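Local structure of polyketide synthase/nonribosomal peptide synthetase hybrid RzxB (Pseudomonas fluorescens, 5IL6) at residues 191-194 and 195-198; 36-39 and 40-44; 105-108 and 109-112; 255-258 and 259-262; 156-159 and 160-163. The protein probably takes part in rhizoxin biosynthesis, its dehydratase domain removing water from β-hydroxyacyl intermediates of the growing polyketide chain. All blocks are in the same frame, centred on the assembly; numbering follows the deposited sequence.

Contact 1 (191-194 and 195-198); sequences LQDP and ALNS
Leu191 reaches forward along its own chain to Asn197, over a short 3-10 turn, 194-197, in the surface loop that follows strand 184-190. Its CD1 lies 3.5 Å from Asn197 CB, and the two side chains cross at about a right angle. A branched apolar residue suits this buried spot, where it also touches His203. Asn197 turns its amide elsewhere, ND2 bonding to Cys243 O. Asp193 comes next and does double duty. Its CG is anti to the backbone N (chi1 -180°), which folds the carboxylate forward: OD1 takes the Ala195 N-H at 3.1 Å, an Asx turn, with the donor standing above the carboxylate plane. Its main-chain O accepts Leu196 N at 3.0 Å, again from above the carbonyl plane. The same side chain is flanked by Leu196, whose CG is 3.7 Å from OD2. Pro194 fits the start of a 3-10 turn because its ring fixes phi at a helical value and this position has no need of an N-H. The turn then closes by a short, fairly straight bond, Asn197 N giving its proton to Pro194 O at 2.9 Å with an angle of 165° at the hydrogen.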
loop_
_atom_site.group_PDB
_atom_site.type_symbol
_atom_site.label_atom_id
_atom_site.label_comp_id
_atom_site.label_asym_id
_atom_site.label_seq_id
_atom_site.Cartn_x
_atom_site.Cartn_y
_atom_site.Cartn_z
ATOM N N LEU A 191 11.456 6.144 -6.778
ATOM C CA LEU A 191 10.632 6.309 -7.967
ATOM C C LEU A 191 11.484 6.338 -9.229
ATOM O O LEU A 191 12.629 6.802 -9.227
ATOM C CB LEU A 191 9.808 7.596 -7.880
ATOM C CG LEU A 191 8.741 7.685 -6.791
ATOM C CD1 LEU A 191 8.156 9.088 -6.747
ATOM C CD2 LEU A 191 7.647 6.659 -7.038
ATOM N N GLN A 192 10.911 5.816 -10.316
ATOM C CA GLN A 192 11.581 5.874 -11.610
ATOM C C GLN A 192 11.730 7.315 -12.081
ATOM O O GLN A 192 12.761 7.686 -12.655
ATOM C CB GLN A 192 10.796 5.053 -12.633
ATOM C CG GLN A 192 11.481 4.900 -13.978
ATOM C CD GLN A 192 10.604 4.199 -14.996
ATOM O OE1 GLN A 192 9.376 4.280 -14.937
ATOM N NE2 GLN A 192 11.231 3.498 -15.934
ATOM N N ASP A 193 10.711 8.139 -11.850
ATOM C CA ASP A 193 10.773 9.575 -12.123
ATOM C C ASP A 193 10.508 10.297 -10.810
ATOM O O ASP A 193 9.346 10.389 -10.376
ATOM C CB ASP A 193 9.755 9.985 -13.186
ATOM C CG ASP A 193 9.803 11.469 -13.499
ATOM O OD1 ASP A 193 10.602 12.189 -12.864
ATOM O OD2 ASP A 193 9.052 11.914 -14.392
ATOM N N PRO A 194 11.535 10.820 -10.136
ATOM C CA PRO A 194 11.295 11.480 -8.843
ATOM C C PRO A 194 10.256 12.585 -8.904
ATOM O O PRO A 194 9.514 12.783 -7.933
ATOM C CB PRO A 194 12.677 12.033 -8.472
ATOM C CG PRO A 194 13.646 11.185 -9.213
ATOM C CD PRO A 194 12.967 10.779 -10.482
ATOM N N ALA A 195 10.182 13.318 -10.018
ATOM C CA ALA A 195 9.237 14.425 -10.118
ATOM C C ALA A 195 7.804 13.967 -9.893
ATOM O O ALA A 195 6.969 14.751 -9.430
ATOM C CB ALA A 195 9.365 15.105 -11.481
ATOM N N LEU A 196 7.492 12.713 -10.225
ATOM C CA LEU A 196 6.129 12.217 -10.068
ATOM C C LEU A 196 5.723 12.058 -8.609
ATOM O O LEU A 196 4.561 11.730 -8.345
ATOM C CB LEU A 196 5.949 10.896 -10.815
ATOM C CG LEU A 196 6.070 11.014 -12.340
ATOM C CD1 LEU A 196 6.007 9.640 -13.000
ATOM C CD2 LEU A 196 5.022 11.957 -12.935
ATOM N N ASN A 197 6.643 12.262 -7.662
ATOM C CA ASN A 197 6.257 12.284 -6.257
ATOM C C ASN A 197 5.426 13.516 -5.922
ATOM O O ASN A 197 4.840 13.574 -4.836
ATOM C CB ASN A 197 7.505 12.251 -5.369
ATOM C CG ASN A 197 7.229 11.692 -3.983
ATOM O OD1 ASN A 197 6.392 10.805 -3.812
ATOM N ND2 ASN A 197 7.933 12.215 -2.984
ATOM N N SER A 198 5.355 14.484 -6.835
ATOM C CA SER A 198 4.583 15.698 -6.605
ATOM C C SER A 198 3.117 15.366 -6.364
ATOM O O SER A 198 2.496 14.632 -7.139
ATOM C CB SER A 198 4.719 16.632 -7.809
ATOM O OG SER A 198 4.062 17.865 -7.581
#

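Contact 2 (36-39 and 40-44); sequences DESV and LAEHR
Leu40 N and Ala41 N both point back to Glu37 O, the carbonyl of the N-cap residue of the one-turn helix 38-41. Leu40 lies alongside Glu37, pointing the same way, with CD1 3.5 Å from Glu37 OE1. That carboxylate is turned back by a bend at chi2 (88°) and held by Ser34 N and Gly35 N, so Leu40 meets a group already fixed, while its apolar branches also reach Phe33. Ala41 makes the shorter of the two bonds, its N 2.7 Å from Glu37 O and nearly along the C=O axis; its small CB fits against Glu37 O at 3.5 Å. Glu42, first to leave helical geometry, still gives its N-H to Ser38 O at 3.1 Å. Its extended chain runs back beside Ser38, bringing OE1 to 3.2 Å from Ser38 CB, while OE2 accepts from Gly171 N. His43 touches the turn through CB, 3.8 Å from Val39 O, and sends its ring away, ND1 pairing with Val50 O. The side chain also touches Asp208, consistent with the histidine-aspartate pair of polyketide synthase dehydratases. Through Glu42 the helix passes into strand 43-45, which lies between strands 48-49 and 166-168, while Val39 and His43 face helix 204-212.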
loop_
_atom_site.group_PDB
_atom_site.type_symbol
_atom_site.label_atom_id
_atom_site.label_comp_id
_atom_site.label_asym_id
_atom_site.label_seq_id
_atom_site.Cartn_x
_atom_site.Cartn_y
_atom_site.Cartn_z
ATOM N N ASP A 36 -5.104 2.613 -17.903
ATOM C CA ASP A 36 -3.759 2.973 -18.334
ATOM C C ASP A 36 -2.900 3.541 -17.211
ATOM O O ASP A 36 -1.690 3.699 -17.402
ATOM C CB ASP A 36 -3.826 3.991 -19.475
ATOM C CG ASP A 36 -4.567 3.463 -20.686
ATOM O OD1 ASP A 36 -4.510 2.241 -20.933
ATOM O OD2 ASP A 36 -5.202 4.271 -21.395
ATOM N N GLU A 37 -3.490 3.867 -16.063
ATOM C CA GLU A 37 -2.723 4.429 -14.961
ATOM C C GLU A 37 -1.728 3.405 -14.421
ATOM O O GLU A 37 -1.979 2.197 -14.422
ATOM C CB GLU A 37 -3.656 4.900 -13.844
ATOM C CG GLU A 37 -4.636 5.982 -14.282
ATOM C CD GLU A 37 -5.922 5.419 -14.858
ATOM O OE1 GLU A 37 -6.000 4.187 -15.049
ATOM O OE2 GLU A 37 -6.854 6.209 -15.124
ATOM N N SER A 38 -0.582 3.910 -13.955
ATOM C CA SER A 38 0.503 3.030 -13.536
ATOM C C SER A 38 0.067 2.101 -12.408
ATOM O O SER A 38 0.467 0.931 -12.370
ATOM C CB SER A 38 1.709 3.863 -13.103
ATOM O OG SER A 38 2.139 4.724 -14.145
ATOM N N VAL A 39 -0.758 2.599 -11.482
ATOM C CA VAL A 39 -1.199 1.777 -10.358
ATOM C C VAL A 39 -2.013 0.576 -10.820
ATOM O O VAL A 39 -2.202 -0.374 -10.052
ATOM C CB VAL A 39 -2.009 2.623 -9.349
ATOM C CG1 VAL A 39 -1.103 3.622 -8.648
ATOM C CG2 VAL A 39 -3.174 3.333 -10.039
ATOM N N LEU A 40 -2.512 0.598 -12.054
ATOM C CA LEU A 40 -3.206 -0.540 -12.643
ATOM C C LEU A 40 -2.358 -1.237 -13.698
ATOM O O LEU A 40 -2.072 -2.432 -13.577
ATOM C CB LEU A 40 -4.530 -0.069 -13.258
ATOM C CG LEU A 40 -5.622 0.324 -12.264
ATOM C CD1 LEU A 40 -6.359 1.552 -12.763
ATOM C CD2 LEU A 40 -6.588 -0.828 -12.054
ATOM N N ALA A 41 -1.937 -0.502 -14.731
ATOM C CA ALA A 41 -1.284 -1.113 -15.885
ATOM C C ALA A 41 0.053 -1.746 -15.528
ATOM O O ALA A 41 0.466 -2.718 -16.168
ATOM C CB ALA A 41 -1.091 -0.066 -16.982
ATOM N N GLU A 42 0.755 -1.199 -14.540
ATOM C CA GLU A 42 2.058 -1.715 -14.149
ATOM C C GLU A 42 1.970 -2.689 -12.981
ATOM O O GLU A 42 3.003 -3.034 -12.398
ATOM C CB GLU A 42 2.993 -0.554 -13.803
ATOM C CG GLU A 42 3.208 0.399 -14.969
ATOM C CD GLU A 42 4.329 1.385 -14.725
ATOM O OE1 GLU A 42 4.282 2.090 -13.700
ATOM O OE2 GLU A 42 5.257 1.454 -15.560
ATOM N N HIS A 43 0.764 -3.140 -12.636
ATOM C CA HIS A 43 0.536 -4.103 -11.557
ATOM C C HIS A 43 -0.444 -5.151 -12.085
ATOM O O HIS A 43 -1.657 -5.013 -11.915
ATOM C CB HIS A 43 0.003 -3.397 -10.315
ATOM C CG HIS A 43 -0.137 -4.290 -9.122
ATOM N ND1 HIS A 43 -1.275 -5.026 -8.872
ATOM C CD2 HIS A 43 0.716 -4.556 -8.105
ATOM C CE1 HIS A 43 -1.115 -5.713 -7.755
ATOM N NE2 HIS A 43 0.083 -5.444 -7.268
ATOM N N ARG A 44 0.081 -6.197 -12.717
ATOM C CA ARG A 44 -0.745 -7.202 -13.374
ATOM C C ARG A 44 -0.712 -8.502 -12.585
ATOM O O ARG A 44 0.365 -9.029 -12.288
ATOM C CB ARG A 44 -0.281 -7.441 -14.813
ATOM C CG ARG A 44 -0.572 -6.266 -15.736
ATOM C CD ARG A 44 -0.327 -6.608 -17.202
ATOM N NE ARG A 44 -0.807 -5.547 -18.089
ATOM C CZ ARG A 44 -2.025 -5.495 -18.623
ATOM N NH1 ARG A 44 -2.914 -6.448 -18.375
ATOM N NH2 ARG A 44 -2.358 -4.484 -19.418
#

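Contact 3 (105-108 and 109-112); sequences MPAA and GDYR
A tight β-hairpin links strands 98-105 and 110-118, with a type II turn from Ala107 to Asp110 at its tip. Asp110 N closes the turn on Ala107 O at 2.8 Å, and these two residues form an antiparallel hydrogen-bonded pair. Gly109 suits the third position because its phi is positive and a CB would clash with Ala108 O. Beside the turn, Met105 and Tyr111 lie side by side, pointing the same way. The sulfur, carried to the ring by extended chi1 and chi2 (-165° and -175°), comes obliquely in a Met-aromatic contact, SD 3.4 Å from Tyr111 CE1, and also receives a weak hydrogen bond from Gly109 N. On the other flank Pro106 CG packs 3.6 Å from Arg112 CG and over one face of the guanidinium. That group grips Asp110 side-on: NE meets OD1 at 3.2 Å, almost straight, and NH2 meets the syn lone pair of OD2 at 3.0 Å. An alanine in place of Asp110 would remove both acceptors, and the guanidinium would probably lose its mate and be set free to turn. The turn is an exposed loop ending two inner strands: 110-118 pairs with 98-105 through Arg112 and Ser104, and with 124-135 through Tyr111 and Ala132.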
loop_
_atom_site.group_PDB
_atom_site.type_symbol
_atom_site.label_atom_id
_atom_site.label_comp_id
_atom_site.label_asym_id
_atom_site.label_seq_id
_atom_site.Cartn_x
_atom_site.Cartn_y
_atom_site.Cartn_z
ATOM N N MET A 105 -18.019 9.003 10.425
ATOM C CA MET A 105 -17.428 9.251 11.740
ATOM C C MET A 105 -18.469 8.910 12.795
ATOM O O MET A 105 -19.138 9.794 13.343
ATOM C CB MET A 105 -16.956 10.700 11.868
ATOM C CG MET A 105 -16.019 10.922 13.039
ATOM S SD MET A 105 -15.571 12.643 13.304
ATOM C CE MET A 105 -17.144 13.334 13.819
ATOM N N PRO A 106 -18.644 7.621 13.098
ATOM C CA PRO A 106 -19.666 7.244 14.090
ATOM C C PRO A 106 -19.415 7.839 15.464
ATOM O O PRO A 106 -20.365 8.015 16.237
ATOM C CB PRO A 106 -19.596 5.710 14.119
ATOM C CG PRO A 106 -18.784 5.300 12.941
ATOM C CD PRO A 106 -17.953 6.458 12.518
ATOM N N ALA A 107 -18.163 8.146 15.797
ATOM C CA ALA A 107 -17.831 8.804 17.051
ATOM C C ALA A 107 -16.696 9.787 16.804
ATOM O O ALA A 107 -15.928 9.651 15.848
ATOM C CB ALA A 107 -17.438 7.794 18.136
ATOM N N ALA A 108 -16.587 10.773 17.692
ATOM C CA ALA A 108 -15.596 11.830 17.530
ATOM C C ALA A 108 -14.207 11.241 17.314
ATOM O O ALA A 108 -13.727 10.432 18.113
ATOM C CB ALA A 108 -15.600 12.742 18.757
ATOM N N GLY A 109 -13.568 11.648 16.218
ATOM C CA GLY A 109 -12.229 11.192 15.901
ATOM C C GLY A 109 -12.118 9.739 15.500
ATOM O O GLY A 109 -11.000 9.248 15.319
ATOM N N ASP A 110 -13.237 9.035 15.354
ATOM C CA ASP A 110 -13.248 7.619 14.989
ATOM C C ASP A 110 -13.881 7.500 13.606
ATOM O O ASP A 110 -15.106 7.560 13.465
ATOM C CB ASP A 110 -14.002 6.802 16.034
ATOM C CG ASP A 110 -14.257 5.373 15.591
ATOM O OD1 ASP A 110 -13.492 4.859 14.748
ATOM O OD2 ASP A 110 -15.224 4.764 16.096
ATOM N N TYR A 111 -13.044 7.320 12.588
ATOM C CA TYR A 111 -13.482 7.312 11.199
ATOM C C TYR A 111 -13.561 5.890 10.656
ATOM O O TYR A 111 -12.746 5.030 11.002
ATOM C CB TYR A 111 -12.533 8.145 10.339
ATOM C CG TYR A 111 -12.217 9.492 10.950
ATOM C CD1 TYR A 111 -13.161 10.514 10.951
ATOM C CD2 TYR A 111 -10.984 9.737 11.544
ATOM C CE1 TYR A 111 -12.881 11.745 11.515
ATOM C CE2 TYR A 111 -10.693 10.963 12.112
ATOM C CZ TYR A 111 -11.646 11.965 12.098
ATOM O OH TYR A 111 -11.361 13.188 12.664
ATOM N N ARG A 112 -14.551 5.657 9.796
ATOM C CA ARG A 112 -14.762 4.375 9.135
ATOM C C ARG A 112 -14.756 4.595 7.630
ATOM O O ARG A 112 -15.393 5.531 7.135
ATOM C CB ARG A 112 -16.086 3.742 9.579
ATOM C CG ARG A 112 -16.214 3.603 11.083
ATOM C CD ARG A 112 -15.194 2.620 11.639
ATOM N NE ARG A 112 -15.178 2.627 13.100
ATOM C CZ ARG A 112 -15.865 1.798 13.882
ATOM N NH1 ARG A 112 -16.640 0.855 13.361
ATOM N NH2 ARG A 112 -15.765 1.912 15.199
#

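Contact 4 (255-258 and 259-262); sequences PSTA and PDYC
Thr257 O and Asp260 N close a type VI β-turn, the kind built round a cis peptide, here the one between Ala258 and Pro259. The turn reverses the chain between strands 246-254 and 261-268. The bond is 3.0 Å, with the donor lying in the carbonyl plane on a lone pair. Proline suits the third position because it takes up the cis form far more readily than other residues; the cost is close packing, Ala258 CB standing 3.5 Å from Pro259 CA. Ser256 points across the turn, while Thr257 and Asp260 meet through a water. Ser256 OG is anti to the backbone N (chi1 176°), which aims the hydroxyl across the turn; serine suits the place because its short side chain sets that hydroxyl close to the main chain, OG 3.2 Å from Asp260 O. Asp260 places its CG anti to its own carbonyl carbon (chi1 -51°), bringing OD2 round to the water that Thr257 also holds. This water lies 2.7 Å from Thr257 OG1 and 2.6 Å from Asp260 OD2, and also bonds to Ala258 O. Tyr261 heads the other way, toward Leu218, Glu221 and Leu222. Where the strands begin to pair, buried Cys262 faces back across the hairpin, its CB 3.8 Å from Ser256 CB and 3.6 Å from Pro255 O.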
loop_
_atom_site.group_PDB
_atom_site.type_symbol
_atom_site.label_atom_id
_atom_site.label_comp_id
_atom_site.label_asym_id
_atom_site.label_seq_id
_atom_site.Cartn_x
_atom_site.Cartn_y
_atom_site.Cartn_z
ATOM N N PRO A 255 5.135 -13.395 13.578
ATOM C CA PRO A 255 4.389 -14.654 13.677
ATOM C C PRO A 255 3.070 -14.576 12.925
ATOM O O PRO A 255 2.422 -13.529 12.863
ATOM C CB PRO A 255 4.162 -14.826 15.184
ATOM C CG PRO A 255 5.139 -13.920 15.848
ATOM C CD PRO A 255 5.424 -12.807 14.897
ATOM N N SER A 256 2.682 -15.705 12.337
ATOM C CA SER A 256 1.429 -15.790 11.606
ATOM C C SER A 256 0.867 -17.199 11.718
ATOM O O SER A 256 1.611 -18.172 11.860
ATOM C CB SER A 256 1.614 -15.427 10.129
ATOM O OG SER A 256 0.403 -15.592 9.410
ATOM N N THR A 257 -0.454 -17.296 11.638
ATOM C CA THR A 257 -1.108 -18.588 11.515
ATOM C C THR A 257 -1.050 -19.044 10.064
ATOM O O THR A 257 -1.066 -18.231 9.136
ATOM C CB THR A 257 -2.562 -18.508 11.982
ATOM O OG1 THR A 257 -3.211 -17.397 11.347
ATOM C CG2 THR A 257 -2.630 -18.329 13.491
ATOM N N ALA A 258 -0.963 -20.355 9.870
ATOM C CA ALA A 258 -0.927 -20.894 8.519
ATOM C C ALA A 258 -2.284 -20.688 7.851
ATOM O O ALA A 258 -3.307 -20.627 8.536
ATOM C CB ALA A 258 -0.552 -22.368 8.535
ATOM N N PRO A 259 -2.308 -20.584 6.511
ATOM C CA PRO A 259 -1.174 -20.649 5.583
ATOM C C PRO A 259 -0.671 -19.265 5.184
ATOM O O PRO A 259 -0.291 -19.061 4.030
ATOM C CB PRO A 259 -1.773 -21.375 4.385
ATOM C CG PRO A 259 -3.173 -20.825 4.330
ATOM C CD PRO A 259 -3.584 -20.543 5.773
ATOM N N ASP A 260 -0.664 -18.330 6.128
ATOM C CA ASP A 260 -0.430 -16.924 5.834
ATOM C C ASP A 260 0.960 -16.492 6.281
ATOM O O ASP A 260 1.687 -17.224 6.960
ATOM C CB ASP A 260 -1.502 -16.060 6.505
ATOM C CG ASP A 260 -2.905 -16.547 6.204
ATOM O OD1 ASP A 260 -3.107 -17.102 5.102
ATOM O OD2 ASP A 260 -3.801 -16.373 7.056
ATOM N N TYR A 261 1.326 -15.281 5.863
ATOM C CA TYR A 261 2.598 -14.662 6.210
ATOM C C TYR A 261 2.332 -13.251 6.713
ATOM O O TYR A 261 1.456 -12.556 6.190
ATOM C CB TYR A 261 3.541 -14.625 5.003
ATOM C CG TYR A 261 3.804 -15.988 4.407
ATOM C CD1 TYR A 261 2.920 -16.548 3.493
ATOM C CD2 TYR A 261 4.931 -16.716 4.758
ATOM C CE1 TYR A 261 3.150 -17.794 2.948
ATOM C CE2 TYR A 261 5.173 -17.965 4.216
ATOM C CZ TYR A 261 4.280 -18.497 3.311
ATOM O OH TYR A 261 4.513 -19.739 2.768
ATOM N N CYS A 262 3.091 -12.829 7.721
ATOM C CA CYS A 262 2.882 -11.538 8.362
ATOM C C CYS A 262 4.216 -10.828 8.554
ATOM O O CYS A 262 5.230 -11.464 8.855
ATOM C CB CYS A 262 2.179 -11.705 9.715
ATOM S SG CYS A 262 1.644 -10.154 10.462
HETATM O O HOH W 1 -4.407 -18.006 8.994
#

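Contact 5 (156-159 and 160-163); sequences ACYQ and RFAA
Phe161 meets the preceding turn of helix 154-164 at Cys157 and Tyr158. Its CG is anti to the carbonyl carbon (chi1 -79°), which lays the ring back along the helix: CD2 approaches Cys157 O to 3.3 Å, and Tyr158 CA sits at the ring's edge, near its plane. The two aromatic side chains barely meet, Tyr158 CD1 being 4.4 Å from Phe161 CD2. The backbone beneath is regular α-helix, with Phe161 N on Cys157 O at 3.0 Å and Ala162 N on Tyr158 O at 2.8 Å. On the more exposed side of the helix the small methyl of Ala162 fits close to the main chain, its CB 3.3 Å from Tyr158 O. The next shell fixes the longer groups. Tyr158 OH bonds to Gln212 OE1 and Leu175 N, and its ring makes a cation-pi contact with Arg173. Arg160, bent at chi2 and chi3, gives NH1 to Leu219 O. Met215 lies against both Cys157 and Phe161. Replacing Phe161 by serine would probably open a gap beside Cys157 and Met215 and put a hydroxyl among apolar neighbours. Chemically the helix is two-sided: cysteine, tyrosine and phenylalanine form its buried side, and the buried phenol is kept there by two hydrogen bonds.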
loop_
_atom_site.group_PDB
_atom_site.type_symbol
_atom_site.label_atom_id
_atom_site.label_comp_id
_atom_site.label_asym_id
_atom_site.label_seq_id
_atom_site.Cartn_x
_atom_site.Cartn_y
_atom_site.Cartn_z
ATOM N N ALA A 156 15.776 -12.226 -8.650
ATOM C CA ALA A 156 15.231 -13.474 -8.130
ATOM C C ALA A 156 13.903 -13.235 -7.422
ATOM O O ALA A 156 12.996 -14.072 -7.486
ATOM C CB ALA A 156 16.236 -14.133 -7.185
ATOM N N CYS A 157 13.770 -12.093 -6.742
ATOM C CA CYS A 157 12.505 -11.764 -6.092
ATOM C C CYS A 157 11.410 -11.516 -7.123
ATOM O O CYS A 157 10.294 -12.032 -6.992
ATOM C CB CYS A 157 12.680 -10.549 -5.182
ATOM S SG CYS A 157 13.745 -10.849 -3.744
ATOM N N TYR A 158 11.706 -10.725 -8.158
ATOM C CA TYR A 158 10.700 -10.468 -9.181
ATOM C C TYR A 158 10.375 -11.727 -9.975
ATOM O O TYR A 158 9.234 -11.903 -10.415
ATOM C CB TYR A 158 11.158 -9.344 -10.111
ATOM C CG TYR A 158 11.052 -7.979 -9.465
ATOM C CD1 TYR A 158 9.824 -7.499 -9.025
ATOM C CD2 TYR A 158 12.174 -7.171 -9.297
ATOM C CE1 TYR A 158 9.710 -6.259 -8.428
ATOM C CE2 TYR A 158 12.070 -5.920 -8.701
ATOM C CZ TYR A 158 10.833 -5.472 -8.269
ATOM O OH TYR A 158 10.702 -4.238 -7.673
ATOM N N GLN A 159 11.353 -12.615 -10.165
ATOM C CA GLN A 159 11.073 -13.883 -10.833
ATOM C C GLN A 159 10.141 -14.744 -9.993
ATOM O O GLN A 159 9.304 -15.478 -10.533
ATOM C CB GLN A 159 12.375 -14.633 -11.127
ATOM C CG GLN A 159 12.375 -16.098 -10.684
ATOM C CD GLN A 159 13.558 -16.880 -11.220
ATOM O OE1 GLN A 159 13.389 -17.881 -11.918
ATOM N NE2 GLN A 159 14.763 -16.432 -10.898
ATOM N N ARG A 160 10.268 -14.672 -8.666
ATOM C CA ARG A 160 9.357 -15.422 -7.808
ATOM C C ARG A 160 7.952 -14.834 -7.857
ATOM O O ARG A 160 6.968 -15.578 -7.944
ATOM C CB ARG A 160 9.882 -15.451 -6.371
ATOM C CG ARG A 160 9.150 -16.437 -5.459
ATOM C CD ARG A 160 9.244 -17.870 -5.973
ATOM N NE ARG A 160 10.628 -18.273 -6.224
ATOM C CZ ARG A 160 11.407 -18.902 -5.348
ATOM N NH1 ARG A 160 10.953 -19.225 -4.144
ATOM N NH2 ARG A 160 12.651 -19.216 -5.682
ATOM N N PHE A 161 7.836 -13.503 -7.790
ATOM C CA PHE A 161 6.536 -12.866 -7.978
ATOM C C PHE A 161 5.930 -13.266 -9.315
ATOM O O PHE A 161 4.736 -13.578 -9.403
ATOM C CB PHE A 161 6.666 -11.343 -7.897
ATOM C CG PHE A 161 6.754 -10.809 -6.496
ATOM C CD1 PHE A 161 5.727 -11.021 -5.591
ATOM C CD2 PHE A 161 7.856 -10.074 -6.089
ATOM C CE1 PHE A 161 5.804 -10.525 -4.303
ATOM C CE2 PHE A 161 7.937 -9.575 -4.804
ATOM C CZ PHE A 161 6.909 -9.799 -3.911
ATOM N N ALA A 162 6.739 -13.247 -10.376
ATOM C CA ALA A 162 6.234 -13.595 -11.697
ATOM C C ALA A 162 5.783 -15.048 -11.741
ATOM O O ALA A 162 4.791 -15.377 -12.403
ATOM C CB ALA A 162 7.308 -13.329 -12.753
ATOM N N ALA A 163 6.502 -15.934 -11.045
ATOM C CA ALA A 163 6.112 -17.340 -11.015
ATOM C C ALA A 163 4.771 -17.550 -10.324
ATOM O O ALA A 163 4.062 -18.511 -10.642
ATOM C CB ALA A 163 7.197 -18.168 -10.325
#

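Overall arrangement
Along the chain the order is contact 2, contact 3, contact 5, contact 1, contact 4. Contacts 2 and 3 fall in the first of two hot-dog-related sequence ranges and the other three in the second, as expected of a double hot-dog dehydratase. Contacts 1 and 2 come near each other despite this, centres 16 Å apart and nearest atoms about 5 Å. Contact 5 lies 18 Å from contact 2, centre to centre. Contacts 3 and 4 are both hairpin turns of the strand system, 31 Å apart between centres. Contacts 3 and 5, with centres 41 Å apart, lie on opposite sides of the chain's centre. Helix 204-212 touches both 36-44 and 156-163, and so joins elements of the two ranges.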